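Local coordinates for protein aromatic-amino-acid:2-oxoglutarate transaminase (Candida albicans, PDB 6HND) that probably transfers amino groups between aromatic amino acids or 2-aminoadipate and 2-oxo acids, using pyridoxal 5'-phosphate as its cofactor, at residues K242-I247 with Y273-I278. Residues are numbered along the deposited sequence; the frame is centred on the assembly and turned at random.
Sequences KALYTI and YDFAII
Ala243 and Ala276 sit abreast on neighbouring parallel strands, their CB methyls 4.0 Å apart, and these two small bumps make a low patch in the sheet; helix 166-177 lies over it, with Phe177 resting on Ala276. Further along the same face the relief rises: the side chains of Tyr245 and Ile278 cross at a slant, CD1 of the ring 4.0 Å from CG2 of the isoleucine, and Leu170 of that helix touches both. Leu244 and Ile277 point to the other face. Phe275 takes the cramped rotamer with CG between the backbone N and the carbonyl carbon (chi1 59°), which turns the ring across toward Leu244, with CE1 of Phe275 3.9 Å from Leu244 CB. Beyond Leu244, the methyl CG2 of Thr246 lies beside CG2 of Ile277 at 4.1 Å, both groups pointing the same way. Four backbone hydrogen bonds lock this register: Ala276 N to Lys242 O, Leu244 N to Ala276 O (2.7 Å), Ile278 N to Leu244 O, and Thr246 N to Ile278 O, the first and last about equally straight. At the far end, Tyr245 OH is hydrogen-bonded to OD2 of Asp280, a cofactor-pocket residue, and Ile247 touches the pyridoxal phosphate itself. Strand 243-246, helix 260-272 and strand 276-280 form a beta-alpha-beta crossover in the mixed seven-stranded sheet characteristic of the large domain of fold-type I aminotransferases.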
ATOM      1  N   LYS B 242       6.867 -11.030  24.070  1.00 35.02           N
ATOM      2  CA  LYS B 242       7.801 -10.175  23.314  1.00 35.90           C
ATOM      3  C   LYS B 242       7.257  -8.741  23.246  1.00 34.46           C
ATOM      4  O   LYS B 242       8.077  -7.799  23.150  1.00 34.98           O
ATOM      5  CB  LYS B 242       7.947 -10.752  21.905  1.00 35.98           C
ATOM      6  CG  LYS B 242       8.991 -10.051  21.072  1.00 42.83           C
ATOM      7  CD  LYS B 242      10.411 -10.286  21.576  1.00 41.75           C
ATOM      8  CE  LYS B 242      11.381  -9.328  20.918  1.00 42.93           C
ATOM      9  NZ  LYS B 242      11.472  -9.576  19.464  1.00 43.95           N
ATOM     10  N   ALA B 243       5.931  -8.557  23.205  1.00 32.91           N
ATOM     11  CA  ALA B 243       5.342  -7.210  23.018  1.00 35.32           C
ATOM     12  C   ALA B 243       3.946  -7.103  23.637  1.00 31.17           C
ATOM     13  O   ALA B 243       3.374  -8.118  24.035  1.00 32.26           O
ATOM     14  CB  ALA B 243       5.317  -6.871  21.541  1.00 39.84           C
ATOM     15  N   LEU B 244       3.467  -5.870  23.784  1.00 31.59           N
ATOM     16  CA  LEU B 244       2.072  -5.541  24.173  1.00 31.93           C
ATOM     17  C   LEU B 244       1.508  -4.595  23.115  1.00 31.45           C
ATOM     18  O   LEU B 244       2.193  -3.611  22.773  1.00 31.89           O
ATOM     19  CB  LEU B 244       2.046  -4.910  25.570  1.00 35.24           C
ATOM     20  CG  LEU B 244       0.740  -4.212  25.945  1.00 36.09           C
ATOM     21  CD1 LEU B 244      -0.324  -5.242  26.331  1.00 35.81           C
ATOM     22  CD2 LEU B 244       0.977  -3.210  27.067  1.00 37.38           C
ATOM     23  N   TYR B 245       0.337  -4.934  22.581  1.00 32.05           N
ATOM     24  CA  TYR B 245      -0.463  -4.084  21.666  1.00 31.66           C
ATOM     25  C   TYR B 245      -1.564  -3.471  22.520  1.00 31.13           C
ATOM     26  O   TYR B 245      -2.379  -4.235  22.991  1.00 34.15           O
ATOM     27  CB  TYR B 245      -1.042  -4.911  20.513  1.00 30.35           C
ATOM     28  CG  TYR B 245      -2.098  -4.206  19.696  1.00 30.09           C
ATOM     29  CD1 TYR B 245      -1.874  -2.936  19.212  1.00 29.34           C
ATOM     30  CD2 TYR B 245      -3.320  -4.805  19.415  1.00 31.67           C
ATOM     31  CE1 TYR B 245      -2.819  -2.272  18.448  1.00 31.74           C
ATOM     32  CE2 TYR B 245      -4.282  -4.158  18.657  1.00 32.25           C
ATOM     33  CZ  TYR B 245      -4.026  -2.883  18.175  1.00 32.85           C
ATOM     34  OH  TYR B 245      -4.926  -2.208  17.422  1.00 32.93           O
ATOM     35  N   THR B 246      -1.549  -2.158  22.717  1.00 32.41           N
ATOM     36  CA  THR B 246      -2.557  -1.427  23.519  1.00 32.31           C
ATOM     37  C   THR B 246      -3.067  -0.218  22.728  1.00 31.91           C
ATOM     38  O   THR B 246      -2.275   0.572  22.233  1.00 30.68           O
ATOM     39  CB  THR B 246      -1.984  -1.041  24.893  1.00 32.09           C
ATOM     40  OG1 THR B 246      -2.921  -0.219  25.591  1.00 30.86           O
ATOM     41  CG2 THR B 246      -0.650  -0.337  24.785  1.00 33.34           C
ATOM     42  N   ILE B 247      -4.383  -0.103  22.647  1.00 32.86           N
ATOM     43  CA  ILE B 247      -5.114   1.085  22.156  1.00 31.54           C
ATOM     44  C   ILE B 247      -5.429   1.910  23.412  1.00 34.24           C
ATOM     45  O   ILE B 247      -6.573   1.801  23.956  1.00 38.52           O
ATOM     46  CB  ILE B 247      -6.349   0.616  21.353  1.00 32.21           C
ATOM     47  CG1 ILE B 247      -5.977  -0.467  20.339  1.00 33.94           C
ATOM     48  CG2 ILE B 247      -7.043   1.801  20.683  1.00 32.21           C
ATOM     49  CD1 ILE B 247      -7.104  -1.392  19.958  1.00 37.02           C
ATOM     50  N   TYR B 273      10.123  -6.789  32.357  1.00 39.41           N
ATOM     51  CA  TYR B 273       9.873  -8.054  31.620  1.00 42.81           C
ATOM     52  C   TYR B 273      10.367  -7.921  30.166  1.00 41.29           C
ATOM     53  O   TYR B 273      10.190  -8.870  29.390  1.00 45.45           O
ATOM     54  CB  TYR B 273       8.405  -8.463  31.748  1.00 39.58           C
ATOM     55  CG  TYR B 273       8.008  -8.790  33.161  1.00 37.65           C
ATOM     56  CD1 TYR B 273       8.284 -10.033  33.722  1.00 42.08           C
ATOM     57  CD2 TYR B 273       7.373  -7.843  33.954  1.00 38.87           C
ATOM     58  CE1 TYR B 273       7.931 -10.326  35.037  1.00 41.38           C
ATOM     59  CE2 TYR B 273       7.013  -8.117  35.268  1.00 39.53           C
ATOM     60  CZ  TYR B 273       7.303  -9.359  35.811  1.00 42.50           C
ATOM     61  OH  TYR B 273       6.948  -9.598  37.104  1.00 44.87           O
ATOM     62  N   ASP B 274      11.006  -6.803  29.836  1.00 36.33           N
ATOM     63  CA  ASP B 274      11.686  -6.555  28.540  1.00 40.73           C
ATOM     64  C   ASP B 274      10.749  -6.961  27.401  1.00 38.56           C
ATOM     65  O   ASP B 274      11.085  -7.905  26.680  1.00 39.63           O
ATOM     66  CB  ASP B 274      13.024  -7.296  28.438  1.00 38.40           C
ATOM     67  CG  ASP B 274      13.855  -6.823  27.266  1.00 41.29           C
ATOM     68  OD1 ASP B 274      13.694  -5.658  26.848  1.00 37.06           O
ATOM     69  OD2 ASP B 274      14.634  -7.631  26.765  1.00 48.99           O
ATOM     70  N   PHE B 275       9.614  -6.277  27.256  1.00 36.14           N
ATOM     71  CA  PHE B 275       8.757  -6.394  26.053  1.00 32.70           C
ATOM     72  C   PHE B 275       8.603  -5.013  25.401  1.00 32.27           C
ATOM     73  O   PHE B 275       8.866  -3.969  26.049  1.00 32.48           O
ATOM     74  CB  PHE B 275       7.447  -7.097  26.389  1.00 33.65           C
ATOM     75  CG  PHE B 275       6.595  -6.451  27.452  1.00 33.86           C
ATOM     76  CD1 PHE B 275       5.838  -5.328  27.177  1.00 34.14           C
ATOM     77  CD2 PHE B 275       6.487  -7.016  28.708  1.00 35.35           C
ATOM     78  CE1 PHE B 275       5.003  -4.775  28.135  1.00 33.56           C
ATOM     79  CE2 PHE B 275       5.669  -6.448  29.669  1.00 34.74           C
ATOM     80  CZ  PHE B 275       4.931  -5.326  29.380  1.00 33.12           C
ATOM     81  N   ALA B 276       8.281  -5.029  24.105  1.00 31.45           N
ATOM     82  CA  ALA B 276       7.982  -3.834  23.287  1.00 31.49           C
ATOM     83  C   ALA B 276       6.532  -3.408  23.523  1.00 29.85           C
ATOM     84  O   ALA B 276       5.676  -4.264  23.830  1.00 28.07           O
ATOM     85  CB  ALA B 276       8.216  -4.128  21.819  1.00 32.41           C
ATOM     86  N   ILE B 277       6.272  -2.124  23.312  1.00 30.74           N
ATOM     87  CA  ILE B 277       4.905  -1.554  23.312  1.00 32.76           C
ATOM     88  C   ILE B 277       4.574  -1.093  21.886  1.00 30.98           C
ATOM     89  O   ILE B 277       5.274  -0.219  21.342  1.00 31.22           O
ATOM     90  CB  ILE B 277       4.787  -0.420  24.337  1.00 33.51           C
ATOM     91  CG1 ILE B 277       5.143  -0.909  25.744  1.00 33.58           C
ATOM     92  CG2 ILE B 277       3.386   0.206  24.271  1.00 36.72           C
ATOM     93  CD1 ILE B 277       5.278   0.212  26.763  1.00 32.75           C
ATOM     94  N   ILE B 278       3.532  -1.676  21.303  1.00 31.76           N
ATOM     95  CA  ILE B 278       2.860  -1.120  20.092  1.00 30.75           C
ATOM     96  C   ILE B 278       1.676  -0.288  20.611  1.00 30.00           C
ATOM     97  O   ILE B 278       0.740  -0.859  21.206  1.00 28.47           O
ATOM     98  CB  ILE B 278       2.464  -2.241  19.112  1.00 32.37           C
ATOM     99  CG1 ILE B 278       3.678  -3.053  18.662  1.00 32.14           C
ATOM    100  CG2 ILE B 278       1.718  -1.675  17.913  1.00 34.83           C
ATOM    101  CD1 ILE B 278       3.340  -4.409  18.077  1.00 36.22           C
TER